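PDB 4R7S: tetratricopeptide repeat protein from Parabacteroides merdae ATCC 43184, which is of unknown function but, as a helical tetratricopeptide repeat protein, probably serves as a scaffold for binding other proteins or peptides. Local coordinates for residues E6-E9 with K10-D13; K17-L20 with V21-E24; E59-I62 with S63-A67. One frame throughout, in Å; residues are numbered along the deposited sequence.

Interaction 1: residues E6-E9 with K10-D13. With EDO (1,2-ethanediol), chain E.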
loop_
_atom_site.group_PDB
_atom_site.type_symbol
_atom_site.label_atom_id
_atom_site.label_comp_id
_atom_site.label_asym_id
_atom_site.label_seq_id
_atom_site.Cartn_x
_atom_site.Cartn_y
_atom_site.Cartn_z
ATOM N N GLU A 6 18.951 -29.190 -1.033
ATOM C CA GLU A 6 19.793 -28.599 0.017
ATOM C C GLU A 6 19.959 -27.093 -0.174
ATOM O O GLU A 6 20.048 -26.351 0.816
ATOM C CB GLU A 6 21.164 -29.265 0.086
ATOM C CG GLU A 6 21.142 -30.600 0.802
ATOM C CD GLU A 6 22.348 -31.494 0.584
ATOM O OE1 GLU A 6 23.497 -30.987 0.621
ATOM O OE2 GLU A 6 22.140 -32.717 0.418
ATOM N N LEU A 7 20.003 -26.654 -1.444
ATOM C CA LEU A 7 20.109 -25.244 -1.803
ATOM C C LEU A 7 18.807 -24.539 -1.445
ATOM O O LEU A 7 18.862 -23.476 -0.836
ATOM C CB LEU A 7 20.485 -25.057 -3.284
ATOM C CG LEU A 7 21.961 -25.347 -3.615
ATOM C CD1 LEU A 7 22.150 -25.646 -5.081
ATOM C CD2 LEU A 7 22.889 -24.218 -3.156
ATOM N N ILE A 8 17.650 -25.173 -1.711
ATOM C CA ILE A 8 16.347 -24.639 -1.334
ATOM C C ILE A 8 16.255 -24.557 0.202
ATOM O O ILE A 8 15.810 -23.542 0.739
ATOM C CB ILE A 8 15.188 -25.461 -1.941
ATOM C CG1 ILE A 8 15.174 -25.366 -3.490
ATOM C CG2 ILE A 8 13.835 -25.010 -1.358
ATOM C CD1 ILE A 8 14.153 -26.356 -4.165
ATOM N N GLU A 9 16.726 -25.593 0.892
ATOM C CA GLU A 9 16.742 -25.640 2.344
ATOM C C GLU A 9 17.608 -24.493 2.909
ATOM O O GLU A 9 17.143 -23.810 3.830
ATOM C CB GLU A 9 17.203 -27.027 2.860
ATOM C CG GLU A 9 17.430 -27.123 4.372
ATOM C CD GLU A 9 16.339 -26.702 5.354
ATOM O OE1 GLU A 9 15.212 -26.356 4.922
ATOM O OE2 GLU A 9 16.628 -26.714 6.574
ATOM N N LYS A 10 18.802 -24.228 2.326
ATOM C CA LYS A 10 19.642 -23.105 2.774
ATOM C C LYS A 10 18.927 -21.761 2.556
ATOM O O LYS A 10 19.023 -20.874 3.423
ATOM C CB LYS A 10 20.992 -23.085 2.069
ATOM C CG LYS A 10 21.966 -24.143 2.530
ATOM C CD LYS A 10 23.342 -23.800 1.969
ATOM C CE LYS A 10 24.379 -24.875 2.177
ATOM N NZ LYS A 10 25.699 -24.461 1.621
ATOM N N SER A 11 18.155 -21.634 1.431
ATOM C CA SER A 11 17.422 -20.399 1.145
ATOM C C SER A 11 16.415 -20.120 2.271
ATOM O O SER A 11 16.373 -18.999 2.775
ATOM C CB SER A 11 16.749 -20.438 -0.230
ATOM O OG SER A 11 15.478 -21.074 -0.250
ATOM N N TYR A 12 15.676 -21.154 2.720
ATOM C CA TYR A 12 14.707 -21.033 3.814
ATOM C C TYR A 12 15.393 -20.593 5.114
ATOM O O TYR A 12 14.933 -19.639 5.750
ATOM C CB TYR A 12 13.969 -22.367 4.050
ATOM C CG TYR A 12 13.087 -22.824 2.913
ATOM C CD1 TYR A 12 12.391 -21.905 2.130
ATOM C CD2 TYR A 12 12.850 -24.178 2.694
ATOM C CE1 TYR A 12 11.518 -22.322 1.129
ATOM C CE2 TYR A 12 11.964 -24.607 1.707
ATOM C CZ TYR A 12 11.310 -23.674 0.920
ATOM O OH TYR A 12 10.458 -24.081 -0.070
ATOM N N ASP A 13 16.491 -21.302 5.505
ATOM C CA ASP A 13 17.213 -20.965 6.726
ATOM C C ASP A 13 17.757 -19.528 6.647
ATOM O O ASP A 13 17.690 -18.811 7.661
ATOM C CB ASP A 13 18.337 -21.974 7.030
ATOM C CG ASP A 13 17.882 -23.302 7.630
ATOM O OD1 ASP A 13 16.885 -23.303 8.411
ATOM O OD2 ASP A 13 18.555 -24.330 7.372
HETATM C C1 EDO E . 23.893 -28.261 -2.130
HETATM O O1 EDO E . 24.959 -28.595 -2.996
HETATM C C2 EDO E . 24.429 -27.732 -0.771
HETATM O O2 EDO E . 24.840 -26.381 -0.896
#

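Interaction 2: residues K17-L20 with V21-E24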
loop_
_atom_site.group_PDB
_atom_site.type_symbol
_atom_site.label_atom_id
_atom_site.label_comp_id
_atom_site.label_asym_id
_atom_site.label_seq_id
_atom_site.Cartn_x
_atom_site.Cartn_y
_atom_site.Cartn_z
ATOM N N LYS A 17 16.912 -16.182 8.950
ATOM C CA LYS A 17 17.947 -15.382 9.608
ATOM C C LYS A 17 17.930 -13.914 9.171
ATOM O O LYS A 17 18.703 -13.142 9.721
ATOM C CB LYS A 17 19.352 -15.956 9.341
ATOM C CG LYS A 17 19.669 -17.224 10.096
ATOM C CD LYS A 17 21.116 -17.644 9.867
ATOM C CE LYS A 17 21.419 -19.104 10.158
ATOM N NZ LYS A 17 20.961 -19.571 11.495
ATOM N N GLY A 18 17.105 -13.554 8.175
ATOM C CA GLY A 18 17.051 -12.214 7.588
ATOM C C GLY A 18 18.140 -11.948 6.541
ATOM O O GLY A 18 18.290 -10.826 6.061
ATOM N N ASP A 19 18.909 -12.975 6.169
ATOM C CA ASP A 19 19.991 -12.864 5.186
ATOM C C ASP A 19 19.412 -13.033 3.771
ATOM O O ASP A 19 19.571 -14.082 3.130
ATOM C CB ASP A 19 21.100 -13.901 5.484
ATOM C CG ASP A 19 22.402 -13.717 4.715
ATOM O OD1 ASP A 19 22.419 -12.919 3.731
ATOM O OD2 ASP A 19 23.406 -14.388 5.078
ATOM N N LEU A 20 18.759 -11.980 3.288
ATOM C CA LEU A 20 18.127 -12.003 1.969
ATOM C C LEU A 20 19.135 -12.116 0.808
ATOM O O LEU A 20 18.774 -12.675 -0.229
ATOM C CB LEU A 20 17.235 -10.781 1.769
ATOM C CG LEU A 20 16.212 -10.517 2.874
ATOM C CD1 LEU A 20 15.402 -9.264 2.581
ATOM C CD2 LEU A 20 15.314 -11.736 3.131
ATOM N N VAL A 21 20.383 -11.625 0.986
ATOM C CA VAL A 21 21.423 -11.647 -0.054
ATOM C C VAL A 21 21.807 -13.096 -0.310
ATOM O O VAL A 21 21.815 -13.542 -1.464
ATOM C CB VAL A 21 22.654 -10.753 0.332
ATOM C CG1 VAL A 21 23.868 -11.001 -0.579
ATOM C CG2 VAL A 21 22.274 -9.270 0.333
ATOM N N SER A 22 22.070 -13.840 0.778
ATOM C CA SER A 22 22.424 -15.245 0.689
ATOM C C SER A 22 21.211 -16.091 0.268
ATOM O O SER A 22 21.373 -16.976 -0.571
ATOM C CB SER A 22 22.987 -15.734 2.013
ATOM O OG SER A 22 24.148 -15.016 2.384
ATOM N N ALA A 23 20.011 -15.803 0.794
ATOM C CA ALA A 23 18.802 -16.539 0.403
ATOM C C ALA A 23 18.583 -16.464 -1.123
ATOM O O ALA A 23 18.387 -17.507 -1.750
ATOM C CB ALA A 23 17.586 -16.012 1.150
ATOM N N GLU A 24 18.751 -15.249 -1.720
ATOM C CA GLU A 24 18.685 -14.970 -3.162
ATOM C C GLU A 24 19.656 -15.849 -3.957
ATOM O O GLU A 24 19.258 -16.442 -4.971
ATOM C CB GLU A 24 19.004 -13.489 -3.425
ATOM C CG GLU A 24 19.164 -13.143 -4.894
ATOM C CD GLU A 24 18.914 -11.693 -5.238
ATOM O OE1 GLU A 24 18.640 -10.909 -4.301
ATOM O OE2 GLU A 24 18.979 -11.342 -6.442
HETATM O O HOH W 1 21.486 -9.791 3.555
#

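Interaction 3: residues E59-I62 with S63-A67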
loop_
_atom_site.group_PDB
_atom_site.type_symbol
_atom_site.label_atom_id
_atom_site.label_comp_id
_atom_site.label_asym_id
_atom_site.label_seq_id
_atom_site.Cartn_x
_atom_site.Cartn_y
_atom_site.Cartn_z
ATOM N N GLU A 59 14.299 -6.197 -10.693
ATOM C CA GLU A 59 14.714 -7.616 -10.676
ATOM C C GLU A 59 13.559 -8.519 -10.235
ATOM O O GLU A 59 13.294 -9.558 -10.858
ATOM C CB GLU A 59 15.903 -7.828 -9.721
ATOM C CG GLU A 59 17.256 -7.656 -10.374
ATOM C CD GLU A 59 18.306 -7.085 -9.445
ATOM O OE1 GLU A 59 18.269 -5.858 -9.193
ATOM O OE2 GLU A 59 19.164 -7.865 -8.967
ATOM N N ALA A 60 12.898 -8.112 -9.138
ATOM C CA ALA A 60 11.750 -8.784 -8.550
ATOM C C ALA A 60 10.645 -8.916 -9.581
ATOM O O ALA A 60 10.014 -9.961 -9.654
ATOM C CB ALA A 60 11.256 -8.004 -7.348
ATOM N N LEU A 61 10.449 -7.883 -10.418
ATOM C CA LEU A 61 9.432 -7.921 -11.465
ATOM C C LEU A 61 9.765 -9.011 -12.479
ATOM O O LEU A 61 8.866 -9.753 -12.881
ATOM C CB LEU A 61 9.264 -6.539 -12.146
ATOM C CG LEU A 61 8.371 -6.451 -13.397
ATOM C CD1 LEU A 61 6.956 -6.993 -13.146
ATOM C CD2 LEU A 61 8.312 -5.023 -13.919
ATOM N N ILE A 62 11.042 -9.141 -12.846
ATOM C CA ILE A 62 11.468 -10.158 -13.812
ATOM C C ILE A 62 11.214 -11.579 -13.230
ATOM O O ILE A 62 10.685 -12.447 -13.949
ATOM C CB ILE A 62 12.934 -9.920 -14.281
ATOM C CG1 ILE A 62 12.979 -8.648 -15.193
ATOM C CG2 ILE A 62 13.513 -11.160 -14.997
ATOM C CD1 ILE A 62 14.365 -8.139 -15.664
ATOM N N SER A 63 11.525 -11.780 -11.929
ATOM C CA SER A 63 11.323 -13.062 -11.248
ATOM C C SER A 63 9.824 -13.449 -11.230
ATOM O O SER A 63 9.480 -14.567 -11.623
ATOM C CB SER A 63 11.905 -13.029 -9.838
ATOM O OG SER A 63 13.323 -12.993 -9.886
ATOM N N TYR A 64 8.945 -12.513 -10.837
ATOM C CA TYR A 64 7.495 -12.725 -10.826
ATOM C C TYR A 64 6.961 -12.979 -12.243
ATOM O O TYR A 64 6.113 -13.862 -12.418
ATOM C CB TYR A 64 6.751 -11.532 -10.193
ATOM C CG TYR A 64 6.895 -11.385 -8.689
ATOM C CD1 TYR A 64 6.977 -12.502 -7.861
ATOM C CD2 TYR A 64 6.834 -10.132 -8.086
ATOM C CE1 TYR A 64 7.071 -12.370 -6.477
ATOM C CE2 TYR A 64 6.952 -9.987 -6.707
ATOM C CZ TYR A 64 7.066 -11.107 -5.907
ATOM O OH TYR A 64 7.130 -10.943 -4.553
ATOM N N THR A 65 7.463 -12.237 -13.243
ATOM C CA THR A 65 7.061 -12.409 -14.635
ATOM C C THR A 65 7.412 -13.838 -15.109
ATOM O O THR A 65 6.583 -14.482 -15.772
ATOM C CB THR A 65 7.682 -11.314 -15.520
ATOM O OG1 THR A 65 7.077 -10.068 -15.157
ATOM C CG2 THR A 65 7.456 -11.558 -17.003
ATOM N N SER A 66 8.600 -14.338 -14.710
ATOM C CA SER A 66 9.082 -15.672 -15.048
ATOM C C SER A 66 8.239 -16.729 -14.387
ATOM O O SER A 66 7.848 -17.678 -15.052
ATOM C CB SER A 66 10.539 -15.838 -14.632
ATOM O OG SER A 66 11.371 -14.914 -15.316
ATOM N N ALA A 67 7.949 -16.571 -13.081
ATOM C CA ALA A 67 7.108 -17.482 -12.290
ATOM C C ALA A 67 5.704 -17.602 -12.897
ATOM O O ALA A 67 5.145 -18.684 -12.947
ATOM C CB ALA A 67 7.008 -16.977 -10.849
#

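Interaction 1: residues E6-E9 with K10-D13
Ile8 and its partners one turn on, Ser11 and Tyr12, meet first through hydrogen bonds. Two donors grip Ile8 O. The hydroxyl Ser11 OG donates to Ile8 O at 2.7 Å, in the carbonyl plane and on a lone pair, while Tyr12 N reaches the same Ile8 O at 3.1 Å from slightly out of that plane. Ser11 can do this because chi1 of 84° sets OG between its own backbone N and carbonyl carbon, so the hydroxyl turns back along the helix and is satisfied within it. The remaining backbone bonds run four residues back, with Lys10 N on Glu6 O, Ser11 N on Leu7 O, and Asp13 N on Glu9 O, the last nearly straight at 170°: the signature of a regular alpha-helix.

Apolar contact is carried by one branch. Ile8 and Tyr12 lie side by side and point the same way, and Ile8 CG2 comes to 3.6 Å from Tyr12 CE2. The same ring has Ile8 O over one face, offset toward the rim, and Glu9 OE1 at its edge in the ring plane.

Charge contributes less clearly. Glu9 OE2 stands 3.2 Å from Asp13 OD2, two acceptors whose carboxylate planes are turned 73° apart. Asp13 was deposited in two conformers, so this like-charge approach is doubtful. The extended Lys10 chain carries NZ to O2 of a bound 1,2-ethanediol, a weak hydrogen bond of 3.3 Å to a probable crystallisation additive, and Glu6 OE2 is instead bonded to Gln2.

Within the fold, Leu7 and Ser11 face helix 20-33: Leu7 packs on Ala29 and Ala30, and Ser11 on Ser26 and Leu27, joining helix 2-16 to its successor.

Interaction 2: residues K17-L20 with V21-E24
Asp19 OD1 is gripped by Ser22 N at 3.1 Å, with a fairly straight N-H (162°) arriving from above the carboxylate plane, and a water also donates to it at 3.3 Å. That water is reached weakly by Val21 N as well. Asp19 is thus the N-cap of helix 20-33, its side chain taking up an amide of the first turn. With CG anti to the backbone N (chi1 -168°), the carboxylate folds over Ser22, where Ser22 OG sits 2.9 Å from Asp19 OD2 and 3.0 Å from Asp19 OD1; both bonds are weak, and which oxygen takes the proton is not settled. With an alanine here, Ser22 N would probably be left without its side-chain acceptor and Ser22 OG without the carboxylate beside it, leaving the first turn uncapped.

Regular helical bonding then begins, with Ala23 N on Asp19 O at 2.9 Å and Glu24 N on Leu20 O at 3.0 Å. Just before, Gly18, with its positive phi, closes helix 2-16 in a Schellman motif, and Asp19 centres an inverse gamma turn. Asp19, Ser22 and Ala23 all touch Phe14 of helix 2-16, while Leu20, Ala23 and Glu24 lean on Ile50 of helix 40-52.

Interaction 3: residues E59-I62 with S63-A67
Ser63 meets Glu59 and Ala60 across one turn of helix 57-68. Ser63 N donates to Glu59 O at 3.0 Å, and Ser63 CB lies 3.6 Å from Ala60 O. With OG anti to its own carbonyl carbon (chi1 -70°), the hydroxyl is turned to a different partner, Gln51 on helix 40-52.

Tyr64 N bonds Ala60 O at 3.0 Å with an almost straight N-H (171°). The root of the ring lies close to that carbonyl, Ala60 O being 3.5 Å from Tyr64 CD2, and its far end reaches Thr49, to which OH is hydrogen-bonded. Tyr64 also touches Asn80 and Arg81 of helix 75-87. Helix 57-68 therefore packs against both the preceding and the following helix, as expected in the stacked helical hairpins of a tetratricopeptide repeat.

At Thr65 the bonding doubles. Both Thr65 N and Thr65 OG1 stand 2.9 Å from Leu61 O and donate to it from opposite faces of its plane, OG1 well above it. The hydroxyl has a further weak bond with Arg81, and Leu61 CD1 comes to 3.7 Å from Thr65 OG1, the two side chains crossing obliquely.

Ser66 N continues the pattern onto Ile62 O at 2.9 Å. Beyond it, Ala67 sets its methyl against Leu44 and Thr45 of helix 40-52.

The three contacts come in series along the chain, all within the N-terminal tetratricopeptide repeat region and lying to one side of the chain's centre. Interaction 1 lies on helix 2-16, interaction 2 spans the turn into helix 20-33, and interaction 3 lies further on, in helix 57-68. Interactions 1 and 2, with centres about 10 Å apart, touch where Ser11 O meets Ala23 CB at 3.6 Å, so the first two helices pack directly there. Interaction 3 is centred about 18 Å from interaction 2 and 20 Å from interaction 1, without touching either. The nearest atoms of interactions 2 and 3 are about 4 Å apart, and side chains of both 21-24 and 63-67 rest on helix 40-52, consistent with a continuous stack of helices.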